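Local atomic coordinates of malonyl CoA-acyl carrier protein transacylase (Clostridium perfringens, PDB entry 3PTW), a protein that catalyses transfer of the malonyl group from malonyl-CoA to acyl carrier protein, probably to supply malonyl units for fatty acid synthesis. Residues Val142-Ile145 against Ile146-Ser149; Met179-Ile182 against Lys183-Gly186. All coordinates share one frame; numbering follows the deposited sequence.

Contact 1: Val142-Ile145 against Ile146-Ser149; sequences VDEI and IEKS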
loop_
_atom_site.group_PDB
_atom_site.type_symbol
_atom_site.label_atom_id
_atom_site.label_comp_id
_atom_site.label_asym_id
_atom_site.label_seq_id
_atom_site.Cartn_x
_atom_site.Cartn_y
_atom_site.Cartn_z
ATOM N N VAL A 142 11.510 15.443 -12.402
ATOM C CA VAL A 142 10.524 14.585 -13.031
ATOM C C VAL A 142 9.404 15.415 -13.669
ATOM O O VAL A 142 8.872 15.035 -14.720
ATOM C CB VAL A 142 10.026 13.479 -12.069
ATOM C CG1 VAL A 142 8.917 12.683 -12.703
ATOM C CG2 VAL A 142 11.164 12.532 -11.760
ATOM N N ASP A 143 9.097 16.581 -13.093
ATOM C CA ASP A 143 8.138 17.482 -13.727
ATOM C C ASP A 143 8.623 17.953 -15.086
ATOM O O ASP A 143 7.833 18.088 -16.014
ATOM C CB ASP A 143 7.825 18.681 -12.839
ATOM C CG ASP A 143 6.999 18.302 -11.638
ATOM O OD1 ASP A 143 6.309 17.258 -11.708
ATOM O OD2 ASP A 143 7.055 19.036 -10.627
ATOM N N GLU A 144 9.927 18.190 -15.202
ATOM C CA GLU A 144 10.505 18.610 -16.463
ATOM C C GLU A 144 10.408 17.483 -17.499
ATOM O O GLU A 144 10.053 17.732 -18.651
ATOM C CB GLU A 144 11.952 19.087 -16.264
ATOM C CG GLU A 144 12.238 20.424 -16.921
ATOM C CD GLU A 144 12.321 20.329 -18.428
ATOM O OE1 GLU A 144 13.039 19.432 -18.914
ATOM O OE2 GLU A 144 11.688 21.152 -19.125
ATOM N N ILE A 145 10.709 16.254 -17.081
ATOM C CA ILE A 145 10.528 15.060 -17.919
ATOM C C ILE A 145 9.081 14.882 -18.402
ATOM O O ILE A 145 8.839 14.702 -19.606
ATOM C CB ILE A 145 10.968 13.762 -17.175
ATOM C CG1 ILE A 145 12.440 13.847 -16.737
ATOM C CG2 ILE A 145 10.666 12.515 -18.020
ATOM C CD1 ILE A 145 13.463 14.054 -17.838
ATOM N N ILE A 146 8.138 14.928 -17.456
ATOM C CA ILE A 146 6.708 14.860 -17.762
ATOM C C ILE A 146 6.344 15.915 -18.830
ATOM O O ILE A 146 5.681 15.603 -19.811
ATOM C CB ILE A 146 5.836 14.992 -16.475
ATOM C CG1 ILE A 146 5.860 13.679 -15.685
ATOM C CG2 ILE A 146 4.387 15.382 -16.811
ATOM C CD1 ILE A 146 5.543 13.823 -14.215
ATOM N N GLU A 147 6.840 17.132 -18.651
ATOM C CA GLU A 147 6.647 18.231 -19.594
ATOM C C GLU A 147 7.099 17.869 -21.005
ATOM O O GLU A 147 6.355 18.052 -21.967
ATOM C CB GLU A 147 7.395 19.471 -19.079
ATOM C CG GLU A 147 7.763 20.521 -20.122
ATOM C CD GLU A 147 6.745 21.641 -20.223
ATOM O OE1 GLU A 147 7.141 22.743 -20.688
ATOM O OE2 GLU A 147 5.561 21.440 -19.839
ATOM N N LYS A 148 8.313 17.344 -21.122
ATOM C CA LYS A 148 8.880 17.019 -22.421
ATOM C C LYS A 148 8.197 15.830 -23.070
ATOM O O LYS A 148 8.176 15.731 -24.302
ATOM C CB LYS A 148 10.370 16.715 -22.293
ATOM C CG LYS A 148 11.245 17.916 -22.061
ATOM C CD LYS A 148 12.631 17.444 -21.672
ATOM C CE LYS A 148 13.685 18.483 -21.985
ATOM N NZ LYS A 148 15.020 17.906 -21.711
ATOM N N SER A 149 7.646 14.937 -22.247
ATOM C CA SER A 149 7.120 13.658 -22.730
ATOM C C SER A 149 5.634 13.714 -23.072
ATOM O O SER A 149 5.142 12.856 -23.794
ATOM C CB SER A 149 7.368 12.532 -21.706
ATOM O OG SER A 149 8.734 12.429 -21.345
#
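V142 to S149 form the last two turns of helix 139-149, in which the N-H groups of I146, E147, K148 and S149 bond to the carbonyls of V142, D143, E144 and I145, the first of these almost straight at 175°. On the side facing the sheet, V142 CG1 meets I146 CD1 at 3.9 Å. V142 reaches I146 because CG1 stands anti to the backbone N (chi1 175°). These branched aliphatics suit a face pressed on the antiparallel sheet, where V142 touches I166 and I168 and I146 touches V155. One turn on, S149 folds its hydroxyl back onto its own helix: OG donates to I145 O at 2.9 Å, coming from above the carbonyl plane, while S149 N also donates to that oxygen, through a bent bond. On the exposed flank, E144 bends at chi2 (-73°) and the extended K148 chain passes its carboxylate, K148 CE lying 3.3 Å from E144 OE1. The salt bridge itself is long, K148 NZ to E144 OE1 at 3.8 Å. I145 O thus takes two bonds, and the one from OG gives the buried serine hydroxyl a partner inside its own helix, whereas the surface ion pair probably adds only modest stability.

Contact 2: Met179-Ile182 against Lys183-Gly186; sequences MEFI and KEVG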
loop_
_atom_site.group_PDB
_atom_site.type_symbol
_atom_site.label_atom_id
_atom_site.label_comp_id
_atom_site.label_asym_id
_atom_site.label_seq_id
_atom_site.Cartn_x
_atom_site.Cartn_y
_atom_site.Cartn_z
ATOM N N MET A 179 11.750 7.798 -20.685
ATOM C CA MET A 179 12.958 7.023 -20.386
ATOM C C MET A 179 14.185 7.569 -21.119
ATOM O O MET A 179 15.248 7.707 -20.508
ATOM C CB MET A 179 12.743 5.546 -20.729
ATOM C CG MET A 179 11.769 4.804 -19.800
ATOM S SD MET A 179 11.465 3.106 -20.369
ATOM C CE MET A 179 13.149 2.445 -20.273
ATOM N N GLU A 180 14.030 7.876 -22.413
ATOM C CA GLU A 180 15.062 8.568 -23.199
ATOM C C GLU A 180 15.462 9.878 -22.528
ATOM O O GLU A 180 16.642 10.099 -22.278
ATOM C CB GLU A 180 14.597 8.869 -24.640
ATOM C CG GLU A 180 14.558 7.680 -25.599
ATOM C CD GLU A 180 14.094 8.066 -27.008
ATOM O OE1 GLU A 180 13.495 7.207 -27.697
ATOM O OE2 GLU A 180 14.317 9.221 -27.433
ATOM N N PHE A 181 14.481 10.734 -22.234
ATOM C CA PHE A 181 14.738 12.034 -21.599
ATOM C C PHE A 181 15.408 11.912 -20.221
ATOM O O PHE A 181 16.296 12.710 -19.883
ATOM C CB PHE A 181 13.456 12.883 -21.491
ATOM C CG PHE A 181 12.890 13.325 -22.817
ATOM C CD1 PHE A 181 11.545 13.135 -23.105
ATOM C CD2 PHE A 181 13.699 13.933 -23.780
ATOM C CE1 PHE A 181 11.002 13.537 -24.336
ATOM C CE2 PHE A 181 13.171 14.344 -25.021
ATOM C CZ PHE A 181 11.817 14.142 -25.295
ATOM N N ILE A 182 14.999 10.915 -19.439
ATOM C CA ILE A 182 15.600 10.681 -18.119
ATOM C C ILE A 182 17.102 10.378 -18.246
ATOM O O ILE A 182 17.924 10.944 -17.511
ATOM C CB ILE A 182 14.834 9.583 -17.322
ATOM C CG1 ILE A 182 13.511 10.148 -16.817
ATOM C CG2 ILE A 182 15.633 9.075 -16.124
ATOM C CD1 ILE A 182 12.438 9.122 -16.619
ATOM N N LYS A 183 17.455 9.514 -19.198
ATOM C CA LYS A 183 18.863 9.188 -19.471
ATOM C C LYS A 183 19.702 10.428 -19.759
ATOM O O LYS A 183 20.737 10.651 -19.133
ATOM C CB LYS A 183 18.982 8.191 -20.632
ATOM C CG LYS A 183 19.586 6.851 -20.251
ATOM C CD LYS A 183 21.122 6.889 -20.251
ATOM C CE LYS A 183 21.709 6.367 -21.565
ATOM N NZ LYS A 183 21.457 7.272 -22.729
ATOM N N GLU A 184 19.222 11.245 -20.687
ATOM C CA GLU A 184 19.951 12.417 -21.169
ATOM C C GLU A 184 20.322 13.406 -20.071
ATOM O O GLU A 184 21.196 14.250 -20.270
ATOM C CB GLU A 184 19.115 13.142 -22.213
ATOM C CG GLU A 184 18.681 12.269 -23.371
ATOM C CD GLU A 184 17.898 13.039 -24.407
ATOM O OE1 GLU A 184 17.242 14.040 -24.047
ATOM O OE2 GLU A 184 17.939 12.639 -25.586
ATOM N N VAL A 185 19.665 13.296 -18.920
ATOM C CA VAL A 185 19.841 14.259 -17.844
ATOM C C VAL A 185 20.466 13.635 -16.581
ATOM O O VAL A 185 20.578 14.290 -15.545
ATOM C CB VAL A 185 18.511 15.019 -17.549
ATOM C CG1 VAL A 185 17.580 14.204 -16.638
ATOM C CG2 VAL A 185 18.788 16.404 -16.960
ATOM N N GLY A 186 20.880 12.374 -16.677
ATOM C CA GLY A 186 21.668 11.748 -15.620
ATOM C C GLY A 186 20.890 10.934 -14.607
ATOM O O GLY A 186 21.458 10.456 -13.619
#
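A Schellman motif ends helix 172-184 here, and M179 to G186 carry the chain from its last regular turns into the loop. K183 N donates to M179 O at 3.1 Å and E184 N to E180 O at 3.2 Å. The pattern then tightens: V185 N bonds to I182 O at 3.2 Å, arriving from above the carbonyl plane with a C=O...N angle of only 115°. G186 N turns back to K183 O at 3.0 Å, and G187 N closes the motif on I182 O. G186 is the C-prime residue, and a glycine, with no CB, takes its positive phi (95°) easily. V185 CG1 sits 3.4 Å from I182 O, beside the carbonyl that accepts from V185 N and G187 N. F181 and E184 run side by side, pointing the same way. E184 OE1 comes to the ring edge, near its plane, 3.6 Å from F181 CD2, so the oxygen faces the slightly positive C-H rim; the carboxylate plane is turned 73° from that of the ring. I182, an aliphatic residue fit for burial, packs on V134 and A189 of the antiparallel sheet, while F181 faces helix 139-149.

Contact 1 comes first along the chain, on helix 139-149, and contact 2 follows at the end of helix 172-184; strands 155-162 and 165-169 run between them. Their centres lie 10 Å apart, and the two helices meet directly. F181 and I145 bridge the two helices: F181 CD1 lies 3.4 Å from S149 OG and F181 CE1 3.6 Å from K148 O, while I145 CD1 packs 3.7 Å from F181 O. Both helices pack on the four-stranded antiparallel sheet, forming the small ferredoxin-like subdomain of the acyltransferase fold. The contacts sit about 26 and 28 Å from the chain's centre, apart from the larger, mainly parallel sheet, consistent with a structural place at the periphery.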